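Side-chain contacts in beta-mannosidase (Trichoderma harzianum, PDB 4CVU), which probably hydrolyses terminal beta-linked mannose residues from glycans as a fungal glycoside hydrolase of family 2: residues 161-166 / 189-194; 779-784 / 818-823; 887-892 / 912-917. All coordinates share one frame; numbering follows the deposited sequence.

Overall arrangement
All three contacts are apolar or aromatic and largely buried, yet they belong to different domains. Contact 1 packs a helix against an irregular loop in the galactose-binding-like domain, beside a glycan carried by the protein. Contacts 2 and 3 lie on the other side of the chain's centre, about 27 Å apart between centres, in two successive Ig-like domains. Contact 2 is the smallest, 81 Å², a single methyl-to-methyl touch between a loop and the residue leading into strand 821-830, its centre about 41 Å from the chain's centre. Contact 3 joins two facing sheets and adds an aromatic pair, whereas contact 1, at 208 Å², sets an isoleucine on an indole face.

Contact 1: residues 161-166 / 189-194; sequences RIINAI and QWVRKE
I166 of helix 159-168 lays its CG2 methyl over one face of the W190 indole. The methyl sits 3.5 Å above the ring plane and 3.9 Å from the centroid of the five-membered ring, 26° off the normal, which meets the geometry of a CH-pi contact. Its nearest ring atom is W190 CD2, at 3.6 Å from I166 CG2, so the methyl lies over the CD2 corner, between CG and CE3, offset toward the rim. The branch gets there because CG2 stands opposite the backbone N, leaving CG1 beside that nitrogen (chi1 -73°). One helical turn earlier, I163 sends its own CG2 to V191, with I163 CG2 and V191 CG1 3.6 Å apart and the two side chains slanting across each other. The same I163 methyl lies more loosely against W190 CB. All four residues are buried, and the backbones approach most closely at I163 and W190, whose CA atoms are 6.1 Å apart. Beyond the contact, R192 forms a salt bridge with E467 and a cation-pi contact with F449. Two residues three apart on one helix face, docked on the end of a 3-10 turn and the loop after it, thus join helix and loop within the galactose-binding-like domain of the family 2 fold.

Contact 2: residues 779-784 / 818-823; sequences KPIANN and SDAVLV
In the Ig/CBM-like domain, a type II beta turn, I781 to N784, lies in the loop between strands 765-774 and 790-795, and its first residue packs on A820 in the lead-in to strand 821-830, an inner strand of a four-stranded antiparallel sheet. The contact buries just 81 Å² and is carried by one isoleucine, with I781 CA 8.0 Å from A820 CA. I781 spans this gap with its longer branch: CG1 stands opposite the carbonyl carbon and the chain then runs on extended to CD1 (chi2 -177°), so the delta methyl leads. The backbone of I781 is anchored by hydrogen bonding to W773, and the turn is closed by N784 N donating to I781 O over 3.0 Å. N784 ties the same turn to the sheet through its amide, OD1 accepting from W773 N and ND2 donating to L771 O and M787 O. The D819 carboxylate is engaged by L776 N through OD1; the main-chain D819 O lies 4.4 Å from I781 CD1. P815 also lies against I781, and I814 against A820, extending the apolar surroundings. The direct touch between the two side chains is methyl on methyl, I781 CD1 to A820 CB at 3.9 Å.

Contact 3: residues 887-892 / 912-917; sequences TWLTHP and KEVGFT
H891 and F916 meet as an offset edge-to-face pair, the phenyl edge directed at a face of the imidazole. Their centroids are 5.5 Å apart and the planes are inclined at 60°. F916 CZ leads, 4.0 Å above the imidazole plane and displaced toward the rim, with H891 CG its nearest ring atom. The neighbouring F916 CE1 touches the stem of the histidine, 4.0 Å from H891 CB, so the phenyl end meets both ring and methylene. In F916, CG lies opposite the backbone N, carrying the phenyl across toward the other segment. In H891, CG is tucked between the backbone N and carbonyl carbon, which brings the ring toward F916, and chi2 near 86° turns its face to the phenyl edge. The rotation of that ring is probably restrained by H891 ND1, which donates to P892 O over 2.9 Å. This bond is bent, with an angle of 136° at the hydrogen, and the acceptor lies out of the imidazole plane.

L889 lies on strand 884-890 and H891 just beyond its end; V914 and F916 belong to strand 911-921. The two strands are in different antiparallel sheets of the Ig-fold domain, and their separation is that of facing layers: the CA atoms of L889 and V914 are 9.4 Å apart, as are those of H891 and F916. Between the layers, L889 and V914 reach toward each other tip to tip, L889 CD1 lying 3.8 Å from V914 CG1. F899 of strand 895-899 packs against L889, H891 and V914, and its ring meets F916 edge-to-face. The ring of W927 meets that of F916 too, the two planes inclined to each other.

Contact 1: residues 161-166 / 189-194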
# COMPACT_ATOMS: atom_id res chain seq x y z
N ARG A 161 1.15 -26.41 16.36
CA ARG A 161 2.14 -27.31 16.97
C ARG A 161 1.47 -28.29 17.91
O ARG A 161 1.75 -29.48 17.86
CB ARG A 161 3.22 -26.53 17.72
CG ARG A 161 4.25 -27.44 18.39
CD ARG A 161 5.56 -26.71 18.63
NE ARG A 161 5.37 -25.68 19.64
CZ ARG A 161 6.08 -24.55 19.73
NH1 ARG A 161 7.03 -24.26 18.87
NH2 ARG A 161 5.81 -23.70 20.69
N ILE A 162 0.58 -27.78 18.75
CA ILE A 162 -0.12 -28.62 19.70
C ILE A 162 -1.05 -29.63 18.97
O ILE A 162 -1.03 -30.81 19.29
CB ILE A 162 -0.87 -27.78 20.74
CG1 ILE A 162 0.10 -26.98 21.62
CG2 ILE A 162 -1.70 -28.64 21.68
CD1 ILE A 162 -0.58 -25.97 22.53
N ILE A 163 -1.85 -29.18 18.00
CA ILE A 163 -2.72 -30.12 17.24
C ILE A 163 -1.94 -31.08 16.33
O ILE A 163 -2.39 -32.22 16.07
CB ILE A 163 -3.84 -29.42 16.41
CG1 ILE A 163 -3.23 -28.51 15.32
CG2 ILE A 163 -4.78 -28.68 17.34
CD1 ILE A 163 -4.18 -27.49 14.71
N ASN A 164 -0.78 -30.64 15.84
CA ASN A 164 0.11 -31.56 15.14
C ASN A 164 0.62 -32.66 16.09
O ASN A 164 0.63 -33.82 15.71
CB ASN A 164 1.26 -30.84 14.44
CG ASN A 164 0.78 -29.98 13.28
OD1 ASN A 164 -0.37 -30.05 12.88
ND2 ASN A 164 1.66 -29.16 12.75
N ALA A 165 0.97 -32.28 17.31
CA ALA A 165 1.47 -33.23 18.32
C ALA A 165 0.38 -34.21 18.74
O ALA A 165 0.63 -35.40 18.87
CB ALA A 165 2.04 -32.48 19.53
N ILE A 166 -0.85 -33.71 18.92
CA ILE A 166 -2.01 -34.56 19.21
C ILE A 166 -2.21 -35.58 18.10
O ILE A 166 -2.37 -36.79 18.35
CB ILE A 166 -3.31 -33.74 19.40
CG1 ILE A 166 -3.28 -33.00 20.72
CG2 ILE A 166 -4.53 -34.65 19.32
CD1 ILE A 166 -4.40 -31.98 20.91
N GLN A 189 -9.65 -30.39 13.66
CA GLN A 189 -10.71 -31.12 14.33
C GLN A 189 -10.38 -31.39 15.82
O GLN A 189 -11.28 -31.66 16.63
CB GLN A 189 -11.02 -32.43 13.58
CG GLN A 189 -9.98 -33.54 13.69
CD GLN A 189 -8.89 -33.48 12.64
OE1 GLN A 189 -8.56 -32.40 12.12
NE2 GLN A 189 -8.27 -34.64 12.37
N TRP A 190 -9.09 -31.32 16.16
CA TRP A 190 -8.61 -31.67 17.52
C TRP A 190 -8.67 -30.51 18.50
O TRP A 190 -8.44 -30.71 19.68
CB TRP A 190 -7.15 -32.23 17.47
CG TRP A 190 -7.16 -33.61 16.98
CD1 TRP A 190 -6.75 -34.06 15.76
CD2 TRP A 190 -7.70 -34.74 17.66
NE1 TRP A 190 -6.98 -35.41 15.64
CE2 TRP A 190 -7.56 -35.85 16.80
CE3 TRP A 190 -8.25 -34.93 18.94
CZ2 TRP A 190 -7.97 -37.13 17.17
CZ3 TRP A 190 -8.64 -36.21 19.31
CH2 TRP A 190 -8.51 -37.28 18.43
N VAL A 191 -9.01 -29.31 18.04
CA VAL A 191 -8.99 -28.15 18.94
C VAL A 191 -10.31 -27.40 18.96
O VAL A 191 -10.86 -27.08 17.93
CB VAL A 191 -7.81 -27.21 18.64
CG1 VAL A 191 -7.80 -26.77 17.17
CG2 VAL A 191 -7.86 -26.00 19.56
N ARG A 192 -10.80 -27.10 20.16
CA ARG A 192 -11.98 -26.27 20.32
C ARG A 192 -11.58 -24.79 20.20
O ARG A 192 -11.44 -24.06 21.20
CB ARG A 192 -12.64 -26.57 21.67
CG ARG A 192 -13.05 -28.01 21.82
CD ARG A 192 -13.88 -28.50 20.67
NE ARG A 192 -14.93 -27.53 20.35
CZ ARG A 192 -15.41 -27.27 19.14
NH1 ARG A 192 -14.95 -27.90 18.05
NH2 ARG A 192 -16.38 -26.38 18.99
N LYS A 193 -11.42 -24.38 18.93
CA LYS A 193 -11.01 -23.04 18.51
C LYS A 193 -11.77 -22.80 17.22
O LYS A 193 -12.12 -23.75 16.45
CB LYS A 193 -9.47 -22.94 18.30
CG LYS A 193 -8.92 -21.58 17.84
CD LYS A 193 -7.41 -21.46 18.03
CE LYS A 193 -6.77 -20.19 17.43
NZ LYS A 193 -7.66 -19.01 17.46
N GLU A 194 -12.05 -21.54 16.97
CA GLU A 194 -12.82 -21.07 15.82
C GLU A 194 -12.14 -21.66 14.62
O GLU A 194 -10.99 -21.46 14.35
CB GLU A 194 -12.83 -19.53 15.83
CG GLU A 194 -13.32 -18.84 14.58
CD GLU A 194 -13.48 -17.31 14.71
OE1 GLU A 194 -12.47 -16.65 14.71
OE2 GLU A 194 -14.57 -16.80 14.78

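Contact 2: residues 779-784 / 818-823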
# COMPACT_ATOMS: atom_id res chain seq x y z
N LYS A 779 -37.57 5.30 -26.85
CA LYS A 779 -38.77 5.43 -27.66
C LYS A 779 -39.66 4.19 -27.49
O LYS A 779 -39.19 3.08 -27.67
CB LYS A 779 -38.38 5.60 -29.13
CG LYS A 779 -39.54 5.98 -30.03
CD LYS A 779 -39.06 6.21 -31.46
CE LYS A 779 -40.22 6.47 -32.41
NZ LYS A 779 -41.04 7.63 -31.97
N PRO A 780 -40.95 4.37 -27.20
CA PRO A 780 -41.80 3.19 -27.04
C PRO A 780 -41.77 2.28 -28.24
O PRO A 780 -41.63 2.75 -29.36
CB PRO A 780 -43.21 3.78 -26.87
CG PRO A 780 -42.98 5.16 -26.37
CD PRO A 780 -41.71 5.62 -27.04
N ILE A 781 -41.86 0.98 -28.02
CA ILE A 781 -41.97 0.01 -29.10
C ILE A 781 -43.45 -0.02 -29.51
O ILE A 781 -44.32 0.10 -28.65
CB ILE A 781 -41.46 -1.37 -28.68
CG1 ILE A 781 -39.98 -1.24 -28.28
CG2 ILE A 781 -41.68 -2.40 -29.79
CD1 ILE A 781 -39.33 -2.55 -27.90
N ALA A 782 -43.71 -0.14 -30.81
CA ALA A 782 -45.07 0.03 -31.32
C ALA A 782 -46.03 -0.99 -30.73
O ALA A 782 -45.75 -2.18 -30.75
CB ALA A 782 -45.07 -0.06 -32.84
N ASN A 783 -47.14 -0.50 -30.19
CA ASN A 783 -48.17 -1.32 -29.56
C ASN A 783 -47.66 -2.07 -28.32
O ASN A 783 -48.19 -3.13 -27.96
CB ASN A 783 -48.78 -2.31 -30.55
CG ASN A 783 -49.23 -1.64 -31.83
OD1 ASN A 783 -48.76 -1.98 -32.92
ND2 ASN A 783 -50.10 -0.65 -31.70
N ASN A 784 -46.64 -1.49 -27.68
CA ASN A 784 -46.03 -2.09 -26.50
C ASN A 784 -45.59 -3.53 -26.77
O ASN A 784 -45.73 -4.39 -25.91
CB ASN A 784 -47.02 -2.04 -25.33
CG ASN A 784 -46.33 -2.02 -23.99
OD1 ASN A 784 -45.32 -1.33 -23.80
ND2 ASN A 784 -46.89 -2.75 -23.03
N SER A 818 -32.20 -6.94 -29.45
CA SER A 818 -31.01 -6.30 -28.89
C SER A 818 -31.16 -4.79 -28.78
O SER A 818 -30.23 -4.08 -28.43
CB SER A 818 -29.74 -6.70 -29.65
OG SER A 818 -29.73 -6.12 -30.93
N ASP A 819 -32.34 -4.31 -29.11
CA ASP A 819 -32.67 -2.89 -28.97
C ASP A 819 -34.05 -2.84 -28.30
O ASP A 819 -35.00 -2.29 -28.83
CB ASP A 819 -32.66 -2.21 -30.36
CG ASP A 819 -32.74 -0.68 -30.28
OD1 ASP A 819 -32.44 -0.09 -29.22
OD2 ASP A 819 -33.10 -0.06 -31.30
N ALA A 820 -34.15 -3.49 -27.12
CA ALA A 820 -35.41 -3.58 -26.39
C ALA A 820 -35.23 -3.82 -24.90
O ALA A 820 -34.41 -4.62 -24.47
CB ALA A 820 -36.25 -4.69 -26.97
N VAL A 821 -36.03 -3.14 -24.10
CA VAL A 821 -36.08 -3.42 -22.67
C VAL A 821 -37.50 -3.22 -22.19
O VAL A 821 -38.22 -2.32 -22.65
CB VAL A 821 -35.10 -2.52 -21.88
CG1 VAL A 821 -35.50 -1.06 -21.97
CG2 VAL A 821 -35.03 -2.96 -20.42
N LEU A 822 -37.89 -4.08 -21.24
CA LEU A 822 -39.19 -4.03 -20.61
C LEU A 822 -39.02 -3.52 -19.21
O LEU A 822 -38.33 -4.13 -18.41
CB LEU A 822 -39.83 -5.43 -20.57
CG LEU A 822 -41.09 -5.60 -19.69
CD1 LEU A 822 -42.23 -4.69 -20.12
CD2 LEU A 822 -41.57 -7.05 -19.74
N VAL A 823 -39.68 -2.41 -18.89
CA VAL A 823 -39.58 -1.79 -17.58
C VAL A 823 -40.84 -2.14 -16.81
O VAL A 823 -41.94 -1.90 -17.28
CB VAL A 823 -39.40 -0.27 -17.67
CG1 VAL A 823 -39.29 0.34 -16.29
CG2 VAL A 823 -38.18 0.05 -18.51

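Contact 3: residues 887-892 / 912-917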
# COMPACT_ATOMS: atom_id res chain seq x y z
N THR A 887 -27.44 1.43 -13.91
CA THR A 887 -26.92 2.74 -13.46
C THR A 887 -26.35 2.58 -12.09
O THR A 887 -27.00 1.97 -11.24
CB THR A 887 -28.08 3.75 -13.43
OG1 THR A 887 -28.77 3.70 -14.68
CG2 THR A 887 -27.61 5.19 -13.17
N TRP A 888 -25.17 3.19 -11.80
CA TRP A 888 -24.40 2.78 -10.65
C TRP A 888 -23.70 3.98 -10.10
O TRP A 888 -22.88 4.53 -10.80
CB TRP A 888 -23.35 1.71 -11.05
CG TRP A 888 -22.52 1.24 -9.89
CD1 TRP A 888 -21.19 1.54 -9.66
CD2 TRP A 888 -22.96 0.45 -8.78
NE1 TRP A 888 -20.77 0.93 -8.48
CE2 TRP A 888 -21.84 0.28 -7.92
CE3 TRP A 888 -24.17 -0.16 -8.45
CZ2 TRP A 888 -21.92 -0.45 -6.75
CZ3 TRP A 888 -24.24 -0.88 -7.27
CH2 TRP A 888 -23.14 -1.02 -6.44
N LEU A 889 -24.00 4.30 -8.85
CA LEU A 889 -23.35 5.37 -8.10
C LEU A 889 -22.29 4.75 -7.26
O LEU A 889 -22.51 3.69 -6.67
CB LEU A 889 -24.37 6.04 -7.21
CG LEU A 889 -25.52 6.73 -7.97
CD1 LEU A 889 -26.75 6.78 -7.10
CD2 LEU A 889 -25.12 8.11 -8.37
N THR A 890 -21.13 5.41 -7.17
CA THR A 890 -20.03 4.92 -6.44
C THR A 890 -19.67 6.03 -5.48
O THR A 890 -19.36 7.08 -5.96
CB THR A 890 -18.78 4.66 -7.35
OG1 THR A 890 -19.11 3.72 -8.38
CG2 THR A 890 -17.63 4.11 -6.50
N HIS A 891 -19.78 5.79 -4.17
CA HIS A 891 -19.28 6.74 -3.15
C HIS A 891 -17.76 6.59 -2.97
O HIS A 891 -17.22 5.52 -3.19
CB HIS A 891 -20.05 6.54 -1.83
CG HIS A 891 -19.67 5.31 -1.06
ND1 HIS A 891 -18.61 5.30 -0.18
CD2 HIS A 891 -20.22 4.08 -1.01
CE1 HIS A 891 -18.52 4.11 0.38
NE2 HIS A 891 -19.48 3.35 -0.12
N PRO A 892 -17.06 7.67 -2.57
CA PRO A 892 -15.63 7.59 -2.46
C PRO A 892 -15.16 6.88 -1.20
O PRO A 892 -15.97 6.54 -0.33
CB PRO A 892 -15.21 9.07 -2.39
CG PRO A 892 -16.33 9.71 -1.68
CD PRO A 892 -17.55 9.01 -2.25
N LYS A 912 -34.65 10.53 -11.31
CA LYS A 912 -34.60 9.73 -10.11
C LYS A 912 -33.83 10.46 -9.03
O LYS A 912 -32.75 10.98 -9.27
CB LYS A 912 -33.92 8.38 -10.38
CG LYS A 912 -33.89 7.55 -9.10
CD LYS A 912 -33.31 6.18 -9.31
CE LYS A 912 -34.38 5.11 -9.32
NZ LYS A 912 -34.76 4.68 -7.95
N GLU A 913 -34.38 10.45 -7.84
CA GLU A 913 -33.71 10.94 -6.67
C GLU A 913 -33.19 9.75 -5.86
O GLU A 913 -33.89 8.74 -5.68
CB GLU A 913 -34.66 11.73 -5.81
CG GLU A 913 -35.24 12.95 -6.52
CD GLU A 913 -36.16 13.71 -5.60
OE1 GLU A 913 -36.36 13.19 -4.48
OE2 GLU A 913 -36.69 14.81 -6.01
N VAL A 914 -31.96 9.87 -5.38
CA VAL A 914 -31.33 8.81 -4.58
C VAL A 914 -30.68 9.44 -3.38
O VAL A 914 -29.79 10.26 -3.53
CB VAL A 914 -30.27 8.05 -5.42
CG1 VAL A 914 -29.63 6.96 -4.60
CG2 VAL A 914 -30.89 7.44 -6.69
N GLY A 915 -31.14 9.08 -2.18
CA GLY A 915 -30.47 9.48 -0.93
C GLY A 915 -29.40 8.48 -0.49
O GLY A 915 -29.26 7.41 -1.08
N PHE A 916 -28.66 8.85 0.55
CA PHE A 916 -27.56 8.06 1.08
C PHE A 916 -27.66 8.08 2.60
O PHE A 916 -27.80 9.15 3.20
CB PHE A 916 -26.22 8.69 0.64
CG PHE A 916 -24.98 7.86 0.94
CD1 PHE A 916 -24.55 6.89 0.05
CD2 PHE A 916 -24.23 8.09 2.08
CE1 PHE A 916 -23.40 6.14 0.30
CE2 PHE A 916 -23.07 7.36 2.33
CZ PHE A 916 -22.67 6.37 1.44
N THR A 917 -27.58 6.91 3.21
CA THR A 917 -27.45 6.79 4.66
C THR A 917 -26.00 6.98 5.07
O THR A 917 -25.18 6.10 4.86
CB THR A 917 -27.98 5.42 5.09
OG1 THR A 917 -29.34 5.33 4.67
CG2 THR A 917 -27.87 5.21 6.58